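Local structure of TRAP dicarboxylate transporter, DctP subunit (Ochrobactrum anthropi, 4P47) at residues I32-A37 against V65-G70; V88-M93 against Q240-S245; K228-T233 against M291-L296. The protein probably binds a solute, perhaps a dicarboxylate or related organic acid, in the periplasm and delivers it to a TRAP-type membrane transporter. One frame throughout, in Å; residues are numbered along the deposited sequence.

Interaction 1: I32-A37 against V65-G70; sequences IKFAAA and VKLFPG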
loop_
_atom_site.group_PDB
_atom_site.type_symbol
_atom_site.label_atom_id
_atom_site.label_comp_id
_atom_site.label_asym_id
_atom_site.label_seq_id
_atom_site.Cartn_x
_atom_site.Cartn_y
_atom_site.Cartn_z
ATOM N N ILE A 32 17.431 17.812 -2.109
ATOM C CA ILE A 32 16.845 16.501 -2.154
ATOM C C ILE A 32 15.751 16.460 -3.204
ATOM O O ILE A 32 14.762 17.185 -3.090
ATOM C CB ILE A 32 16.216 16.150 -0.806
ATOM C CG1 ILE A 32 17.287 16.043 0.275
ATOM C CG2 ILE A 32 15.426 14.850 -0.928
ATOM C CD1 ILE A 32 16.724 15.757 1.682
ATOM N N LYS A 33 15.927 15.629 -4.226
ATOM C CA LYS A 33 14.878 15.373 -5.205
ATOM C C LYS A 33 14.031 14.212 -4.692
ATOM O O LYS A 33 14.565 13.160 -4.370
ATOM C CB LYS A 33 15.491 15.040 -6.568
ATOM C CG LYS A 33 16.380 16.143 -7.122
ATOM C CD LYS A 33 17.000 15.789 -8.480
ATOM C CE LYS A 33 17.903 16.906 -9.008
ATOM N NZ LYS A 33 18.428 16.638 -10.382
ATOM N N PHE A 34 12.717 14.413 -4.618
ATOM C CA PHE A 34 11.792 13.447 -4.022
ATOM C C PHE A 34 10.732 13.126 -5.064
ATOM O O PHE A 34 9.868 13.961 -5.364
ATOM C CB PHE A 34 11.187 14.099 -2.765
ATOM C CG PHE A 34 10.346 13.201 -1.882
ATOM C CD1 PHE A 34 10.112 11.879 -2.166
ATOM C CD2 PHE A 34 9.822 13.724 -0.732
ATOM C CE1 PHE A 34 9.310 11.082 -1.304
ATOM C CE2 PHE A 34 9.051 12.964 0.121
ATOM C CZ PHE A 34 8.797 11.631 -0.163
ATOM N N ALA A 35 10.827 11.925 -5.624
ATOM C CA ALA A 35 9.984 11.515 -6.741
ATOM C C ALA A 35 8.851 10.594 -6.287
ATOM O O ALA A 35 9.000 9.816 -5.349
ATOM C CB ALA A 35 10.825 10.792 -7.749
ATOM N N ALA A 36 7.701 10.668 -6.950
ATOM C CA ALA A 36 6.631 9.703 -6.736
ATOM C C ALA A 36 5.734 9.644 -7.948
ATOM O O ALA A 36 5.817 10.484 -8.836
ATOM C CB ALA A 36 5.812 10.066 -5.505
ATOM N N ALA A 37 4.837 8.662 -7.931
ATOM C CA ALA A 37 3.926 8.407 -9.051
ATOM C C ALA A 37 2.721 9.324 -9.136
ATOM O O ALA A 37 2.300 9.660 -10.235
ATOM C CB ALA A 37 3.452 6.987 -8.974
ATOM N N VAL A 65 13.773 20.421 -0.371
ATOM C CA VAL A 65 13.193 19.222 -0.970
ATOM C C VAL A 65 12.389 19.643 -2.183
ATOM O O VAL A 65 11.447 20.417 -2.064
ATOM C CB VAL A 65 12.303 18.495 0.035
ATOM C CG1 VAL A 65 11.721 17.230 -0.576
ATOM C CG2 VAL A 65 13.087 18.179 1.295
ATOM N N LYS A 66 12.814 19.176 -3.345
ATOM C CA LYS A 66 12.153 19.453 -4.614
ATOM C C LYS A 66 11.346 18.230 -5.049
ATOM O O LYS A 66 11.896 17.132 -5.199
ATOM C CB LYS A 66 13.217 19.792 -5.653
ATOM C CG LYS A 66 12.700 20.144 -7.007
ATOM C CD LYS A 66 13.850 20.622 -7.869
ATOM C CE LYS A 66 13.418 20.977 -9.267
ATOM N NZ LYS A 66 14.633 21.469 -10.000
ATOM N N LEU A 67 10.049 18.427 -5.271
ATOM C CA LEU A 67 9.130 17.318 -5.577
ATOM C C LEU A 67 9.055 17.016 -7.065
ATOM O O LEU A 67 8.996 17.942 -7.898
ATOM C CB LEU A 67 7.726 17.617 -5.038
ATOM C CG LEU A 67 7.629 17.959 -3.556
ATOM C CD1 LEU A 67 6.165 17.956 -3.160
ATOM C CD2 LEU A 67 8.428 16.997 -2.680
ATOM N N PHE A 68 9.036 15.733 -7.405
ATOM C CA PHE A 68 8.874 15.285 -8.784
ATOM C C PHE A 68 7.723 14.308 -8.792
ATOM O O PHE A 68 7.918 13.090 -8.900
ATOM C CB PHE A 68 10.135 14.613 -9.332
ATOM C CG PHE A 68 11.275 15.557 -9.584
ATOM C CD1 PHE A 68 12.032 16.038 -8.529
ATOM C CD2 PHE A 68 11.613 15.950 -10.876
ATOM C CE1 PHE A 68 13.111 16.892 -8.750
ATOM C CE2 PHE A 68 12.674 16.801 -11.099
ATOM C CZ PHE A 68 13.415 17.284 -10.045
ATOM N N PRO A 69 6.498 14.835 -8.682
ATOM C CA PRO A 69 5.301 14.001 -8.691
ATOM C C PRO A 69 4.907 13.558 -10.103
ATOM O O PRO A 69 5.524 13.967 -11.070
ATOM C CB PRO A 69 4.255 14.938 -8.092
ATOM C CG PRO A 69 4.643 16.264 -8.581
ATOM C CD PRO A 69 6.162 16.263 -8.559
ATOM N N GLY A 70 3.902 12.695 -10.198
ATOM C CA GLY A 70 3.289 12.342 -11.469
ATOM C C GLY A 70 4.063 11.321 -12.275
ATOM O O GLY A 70 3.769 11.093 -13.445
#

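Interaction 2: V88-M93 against Q240-S245; sequences VEMTVM and QIVMIS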
loop_
_atom_site.group_PDB
_atom_site.type_symbol
_atom_site.label_atom_id
_atom_site.label_comp_id
_atom_site.label_asym_id
_atom_site.label_seq_id
_atom_site.Cartn_x
_atom_site.Cartn_y
_atom_site.Cartn_z
ATOM N N VAL A 88 18.537 9.912 -7.885
ATOM C CA VAL A 88 17.355 10.530 -7.287
ATOM C C VAL A 88 17.507 10.263 -5.795
ATOM O O VAL A 88 17.761 9.125 -5.410
ATOM C CB VAL A 88 16.072 9.901 -7.839
ATOM C CG1 VAL A 88 14.854 10.459 -7.144
ATOM C CG2 VAL A 88 15.989 10.138 -9.352
ATOM N N GLU A 89 17.382 11.280 -4.942
ATOM C CA GLU A 89 17.638 11.088 -3.502
ATOM C C GLU A 89 16.535 10.372 -2.757
ATOM O O GLU A 89 16.813 9.553 -1.879
ATOM C CB GLU A 89 17.876 12.416 -2.796
ATOM C CG GLU A 89 19.219 13.067 -3.122
ATOM C CD GLU A 89 19.269 13.735 -4.481
ATOM O OE1 GLU A 89 18.214 14.083 -5.038
ATOM O OE2 GLU A 89 20.402 13.916 -4.992
ATOM N N MET A 90 15.285 10.703 -3.050
ATOM C CA MET A 90 14.169 10.144 -2.275
ATOM C C MET A 90 13.016 9.694 -3.147
ATOM O O MET A 90 12.789 10.230 -4.229
ATOM C CB MET A 90 13.622 11.159 -1.255
ATOM C CG MET A 90 14.490 11.328 -0.015
ATOM S SD MET A 90 13.773 12.375 1.285
ATOM C CE MET A 90 12.370 11.337 1.721
ATOM N N THR A 91 12.268 8.718 -2.655
ATOM C CA THR A 91 11.022 8.335 -3.285
ATOM C C THR A 91 10.113 7.717 -2.238
ATOM O O THR A 91 10.544 7.379 -1.118
ATOM C CB THR A 91 11.244 7.378 -4.463
ATOM O OG1 THR A 91 10.055 7.279 -5.250
ATOM C CG2 THR A 91 11.627 6.002 -3.988
ATOM N N VAL A 92 8.843 7.595 -2.591
ATOM C CA VAL A 92 7.865 6.863 -1.805
ATOM C C VAL A 92 7.057 5.982 -2.758
ATOM O O VAL A 92 6.670 6.422 -3.835
ATOM C CB VAL A 92 6.975 7.839 -0.968
ATOM C CG1 VAL A 92 6.285 8.887 -1.859
ATOM C CG2 VAL A 92 5.989 7.062 -0.122
ATOM N N MET A 93 6.863 4.723 -2.401
ATOM C CA MET A 93 6.136 3.797 -3.286
ATOM C C MET A 93 5.611 2.633 -2.483
ATOM O O MET A 93 6.027 2.408 -1.356
ATOM C CB MET A 93 7.052 3.244 -4.384
ATOM C CG MET A 93 8.152 2.337 -3.840
ATOM S SD MET A 93 9.283 1.722 -5.131
ATOM C CE MET A 93 10.151 3.230 -5.434
ATOM N N GLN A 240 3.016 2.313 1.888
ATOM C CA GLN A 240 4.110 2.843 1.104
ATOM C C GLN A 240 5.322 3.002 1.986
ATOM O O GLN A 240 5.202 3.173 3.219
ATOM C CB GLN A 240 3.737 4.147 0.446
ATOM C CG GLN A 240 2.531 3.965 -0.450
ATOM C CD GLN A 240 2.534 4.899 -1.606
ATOM O OE1 GLN A 240 2.813 6.093 -1.463
ATOM N NE2 GLN A 240 2.214 4.373 -2.774
ATOM N N ILE A 241 6.496 2.854 1.418
ATOM C CA ILE A 241 7.719 3.102 2.168
ATOM C C ILE A 241 8.401 4.329 1.577
ATOM O O ILE A 241 8.553 4.484 0.349
ATOM C CB ILE A 241 8.645 1.870 2.195
ATOM C CG1 ILE A 241 9.871 2.153 3.057
ATOM C CG2 ILE A 241 9.027 1.439 0.794
ATOM C CD1 ILE A 241 10.690 0.910 3.364
ATOM N N VAL A 242 8.794 5.240 2.466
ATOM C CA VAL A 242 9.589 6.401 2.111
ATOM C C VAL A 242 11.050 6.037 2.274
ATOM O O VAL A 242 11.465 5.570 3.351
ATOM C CB VAL A 242 9.260 7.582 3.045
ATOM C CG1 VAL A 242 10.087 8.816 2.680
ATOM C CG2 VAL A 242 7.757 7.915 3.006
ATOM N N MET A 243 11.815 6.212 1.204
ATOM C CA MET A 243 13.212 5.823 1.164
ATOM C C MET A 243 14.099 6.952 0.714
ATOM O O MET A 243 13.684 7.870 -0.016
ATOM C CB MET A 243 13.398 4.666 0.185
ATOM C CG MET A 243 12.752 3.376 0.642
ATOM S SD MET A 243 12.736 2.037 -0.590
ATOM C CE MET A 243 11.676 2.764 -1.859
ATOM N N ILE A 244 15.357 6.860 1.133
ATOM C CA ILE A 244 16.389 7.763 0.695
ATOM C C ILE A 244 17.604 6.945 0.230
ATOM O O ILE A 244 17.888 5.874 0.763
ATOM C CB ILE A 244 16.702 8.797 1.829
ATOM C CG1 ILE A 244 17.656 9.878 1.343
ATOM C CG2 ILE A 244 17.240 8.125 3.099
ATOM C CD1 ILE A 244 17.627 11.102 2.226
ATOM N N SER A 245 18.274 7.446 -0.800
ATOM C CA SER A 245 19.461 6.804 -1.363
ATOM C C SER A 245 20.561 6.665 -0.300
ATOM O O SER A 245 20.921 7.638 0.352
ATOM C CB SER A 245 19.965 7.629 -2.545
ATOM O OG SER A 245 21.258 7.223 -2.977
#

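Interaction 3: K228-T233 against M291-L296; sequences KYLTLT and MQVTEL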
loop_
_atom_site.group_PDB
_atom_site.type_symbol
_atom_site.label_atom_id
_atom_site.label_comp_id
_atom_site.label_asym_id
_atom_site.label_seq_id
_atom_site.Cartn_x
_atom_site.Cartn_y
_atom_site.Cartn_z
ATOM N N LYS A 228 -21.473 -2.389 -10.871
ATOM C CA LYS A 228 -22.556 -2.158 -9.918
ATOM C C LYS A 228 -22.256 -2.524 -8.467
ATOM O O LYS A 228 -22.998 -2.091 -7.575
ATOM C CB LYS A 228 -23.818 -2.899 -10.364
ATOM C CG LYS A 228 -24.558 -2.161 -11.482
ATOM C CD LYS A 228 -25.731 -2.982 -12.024
ATOM C CE LYS A 228 -26.679 -2.139 -12.906
ATOM N NZ LYS A 228 -25.989 -1.551 -14.087
ATOM N N TYR A 229 -21.176 -3.287 -8.241
ATOM C CA TYR A 229 -20.916 -3.883 -6.926
ATOM C C TYR A 229 -19.505 -3.600 -6.440
ATOM O O TYR A 229 -18.547 -3.731 -7.201
ATOM C CB TYR A 229 -21.157 -5.398 -6.975
ATOM C CG TYR A 229 -22.522 -5.722 -7.520
ATOM C CD1 TYR A 229 -23.659 -5.442 -6.775
ATOM C CD2 TYR A 229 -22.687 -6.241 -8.789
ATOM C CE1 TYR A 229 -24.923 -5.681 -7.274
ATOM C CE2 TYR A 229 -23.951 -6.507 -9.288
ATOM C CZ TYR A 229 -25.056 -6.205 -8.528
ATOM O OH TYR A 229 -26.330 -6.465 -9.027
ATOM N N LEU A 230 -19.389 -3.243 -5.170
ATOM C CA LEU A 230 -18.118 -3.112 -4.457
ATOM C C LEU A 230 -18.209 -3.874 -3.153
ATOM O O LEU A 230 -19.197 -3.720 -2.421
ATOM C CB LEU A 230 -17.829 -1.626 -4.128
ATOM C CG LEU A 230 -16.695 -1.328 -3.141
ATOM C CD1 LEU A 230 -15.347 -1.846 -3.660
ATOM C CD2 LEU A 230 -16.552 0.149 -2.830
ATOM N N THR A 231 -17.205 -4.702 -2.870
ATOM C CA THR A 231 -17.044 -5.280 -1.550
ATOM C C THR A 231 -15.763 -4.783 -0.958
ATOM O O THR A 231 -14.711 -4.776 -1.617
ATOM C CB THR A 231 -17.009 -6.801 -1.594
ATOM O OG1 THR A 231 -18.281 -7.243 -2.075
ATOM C CG2 THR A 231 -16.777 -7.409 -0.195
ATOM N N LEU A 232 -15.844 -4.353 0.300
ATOM C CA LEU A 232 -14.667 -3.945 1.044
ATOM C C LEU A 232 -13.956 -5.206 1.541
ATOM O O LEU A 232 -13.940 -5.518 2.731
ATOM C CB LEU A 232 -15.062 -3.007 2.181
ATOM C CG LEU A 232 -15.819 -1.741 1.751
ATOM C CD1 LEU A 232 -16.015 -0.793 2.946
ATOM C CD2 LEU A 232 -15.121 -1.014 0.598
ATOM N N THR A 233 -13.399 -5.961 0.609
ATOM C CA THR A 233 -12.724 -7.220 0.943
ATOM C C THR A 233 -11.474 -6.987 1.772
ATOM O O THR A 233 -11.082 -7.853 2.545
ATOM C CB THR A 233 -12.301 -7.944 -0.335
ATOM O OG1 THR A 233 -11.740 -6.986 -1.221
ATOM C CG2 THR A 233 -13.468 -8.630 -1.021
ATOM N N MET A 291 -23.645 2.443 -6.773
ATOM C CA MET A 291 -22.982 1.176 -6.525
ATOM C C MET A 291 -23.453 0.636 -5.192
ATOM O O MET A 291 -23.634 1.384 -4.240
ATOM C CB MET A 291 -21.470 1.354 -6.494
ATOM C CG MET A 291 -20.876 1.670 -7.829
ATOM S SD MET A 291 -19.080 1.540 -7.864
ATOM C CE MET A 291 -18.829 -0.227 -7.718
ATOM N N GLN A 292 -23.589 -0.683 -5.105
ATOM C CA GLN A 292 -23.956 -1.327 -3.855
ATOM C C GLN A 292 -22.670 -1.742 -3.156
ATOM O O GLN A 292 -21.869 -2.470 -3.727
ATOM C CB GLN A 292 -24.816 -2.565 -4.142
ATOM C CG GLN A 292 -25.181 -3.386 -2.880
ATOM C CD GLN A 292 -25.996 -4.661 -3.159
ATOM O OE1 GLN A 292 -26.629 -4.802 -4.199
ATOM N NE2 GLN A 292 -25.973 -5.590 -2.209
ATOM N N VAL A 293 -22.500 -1.310 -1.915
ATOM C CA VAL A 293 -21.286 -1.584 -1.151
ATOM C C VAL A 293 -21.564 -2.617 -0.053
ATOM O O VAL A 293 -22.452 -2.459 0.799
ATOM C CB VAL A 293 -20.717 -0.288 -0.542
ATOM C CG1 VAL A 293 -19.404 -0.553 0.183
ATOM C CG2 VAL A 293 -20.522 0.760 -1.610
ATOM N N THR A 294 -20.793 -3.686 -0.095
ATOM C CA THR A 294 -20.906 -4.757 0.863
ATOM C C THR A 294 -19.694 -4.760 1.777
ATOM O O THR A 294 -18.569 -4.639 1.320
ATOM C CB THR A 294 -21.029 -6.112 0.135
ATOM O OG1 THR A 294 -22.200 -6.102 -0.698
ATOM C CG2 THR A 294 -21.142 -7.256 1.139
ATOM N N GLU A 295 -19.937 -4.865 3.081
ATOM C CA GLU A 295 -18.873 -5.022 4.067
ATOM C C GLU A 295 -18.860 -6.455 4.553
ATOM O O GLU A 295 -19.891 -7.120 4.586
ATOM C CB GLU A 295 -19.108 -4.098 5.258
ATOM C CG GLU A 295 -19.043 -2.630 4.910
ATOM C CD GLU A 295 -19.210 -1.741 6.124
ATOM O OE1 GLU A 295 -19.920 -2.154 7.069
ATOM O OE2 GLU A 295 -18.633 -0.634 6.134
ATOM N N LEU A 296 -17.681 -6.920 4.927
ATOM C CA LEU A 296 -17.512 -8.219 5.561
ATOM C C LEU A 296 -17.351 -8.096 7.068
ATOM O O LEU A 296 -16.633 -7.222 7.543
ATOM C CB LEU A 296 -16.260 -8.906 5.003
ATOM C CG LEU A 296 -16.106 -8.968 3.486
ATOM C CD1 LEU A 296 -14.802 -9.632 3.091
ATOM C CD2 LEU A 296 -17.283 -9.726 2.879
HETATM O O HOH W 1 -15.314 -5.269 5.046
#

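Interaction 1: I32-A37 against V65-G70
F68 lies across the stem of K33, and this aromatic-aliphatic pairing is the main side-chain meeting on one face of a parallel pair of strands at one side of the mixed sheet. CE1 of F68 sits 3.7 Å from both CB and CG of K33. The lysine stem can meet the ring because its CG stands anti to the carbonyl carbon (chi1 -59°), which lays the first carbons of the chain against the phenyl. K66 projects from the same face. A35 completes that face, its CB 4.2 Å from CB of F68.

The other face is wholly apolar. F34 turns its CG anti to the backbone N (chi1 -172°), and V65 and L67 lie alongside it, pointing the same way: CG1 of V65 is 3.9 Å from F34 CB and stands at the ring edge, whereas CD2 of L67 is 4.0 Å from that same CB. F51 of helix 43-58 also meets the F34 ring, the planes nearly perpendicular.

Between the two faces the backbones exchange four hydrogen bonds, from K66 N to I32 O, F34 N to K66 O, F68 N to F34 O and A36 N to F68 O; the last is the longest, 3.1 Å, with its donor above the carbonyl plane. Strand 30-35, helix 43-58 and strand 63-68 form a beta-alpha-beta unit, and the chemistry implies a two-sided ladder: apolar toward the helix, amphipathic where the K33 stem shelters an aromatic ring.

Interaction 2: V88-M93 against Q240-S245
M90 and V242 meet through methyl groups, CE of the methionine lying 3.5 Å from CG1 of the valine, on the face of an antiparallel ladder that also carries I244 and V92. Apolar contacts continue along it: M90 CG packs on I244 CG1, and CG2 of V92 meets CG2 of V242 at 3.7 Å. On the reverse face M243 presents its CE to T91 CG2 and to M93 CE, 3.9 Å from each; the two methionines cross at about a right angle, each bent at its last torsion (chi3 73° in M93, -64° in M243).

Backbone hydrogen bonds number five. T91 with M243 and M93 with I241 are hydrogen-bonded pairs, each with two bonds, and S245 N adds a fifth to E89 O at 2.8 Å.

Among the polar side chains, T91 OG1 bonds to A35 O, and S245 OG to L83 O from the N-cap of the following helix. Q240 NE2 bonds to N94 at the end of the partner strand, Q44 NE2 of helix 43-58 bonds to Q240 OE1, and Q240 CB rests 3.4 Å from M93 O. The result is a buried central seam whose two faces are filled by flexible methionines and whose polar side-chain ends find partners, though V88 O is buried without one.

Interaction 3: K228-T233 against M291-L296
Y229 offers the edge of its ring to Q292, whose OE1 lies in the ring plane, 3.6 Å from CE1 of the tyrosine. With CG anti to the backbone N (chi1 176°) and an extended chain, Q292 carries OE1 out to that edge. Ring and amide planes are turned 76° apart. CB of K228 rests over one face of the same ring, toward its rim.

Further along this face T231 and T294 run side by side, OG1 of T231 facing CB of T294 at 3.7 Å, while T231 OG1 hydrogen-bonds to V161 O. L296 comes in at about a right angle to T231, its CD2 3.9 Å from T231 CG2 and its CD1 3.8 Å from T233 CA. An alanine in place of L296 would take away both methyls and is likely to open a gap beside T231 and T233.

On the reverse face L230 and V293 lie side by side, pointing the same way, and L232 slants across V293 with CG 4.1 Å from CG1 of the valine. The methyl CE of M291, folded back by a bend at chi3, reaches L230 CB and Y229 O; helix 254-288 packs against L230, M291 and V293.

Four backbone hydrogen bonds join the parallel strands, from Q292 N to K228 O through L232 N to T294 O. Past them L232 centres an inverse gamma turn, and one water gives a hydrogen bond to L232 O and accepts one from L296 N. Chemically this is an outer seam, mainly apolar on the L230/V293 face and mixed on the Y229/T231 face, ending in a single water bridge where the strands diverge.

Interaction 2 is the core contact, almost entirely buried, whereas interactions 1 and 3 are partly exposed and pair parallel strands with lysine, glutamine or threonine on one face. Interactions 1 and 2 are neighbours in the sheet, their centres 9 Å apart, tied by K33 N with E89 OE1 and by F34 packing on M90. They lie at one end of the chain and interaction 3 at the other, about 33 Å from interaction 2 between centres; strand 229-245 runs between them, consistent with the two-lobed periplasmic binding protein fold. In this chain methionines fill the buried contact, while one outer contact has lysine beside an aromatic and the other a water bridge.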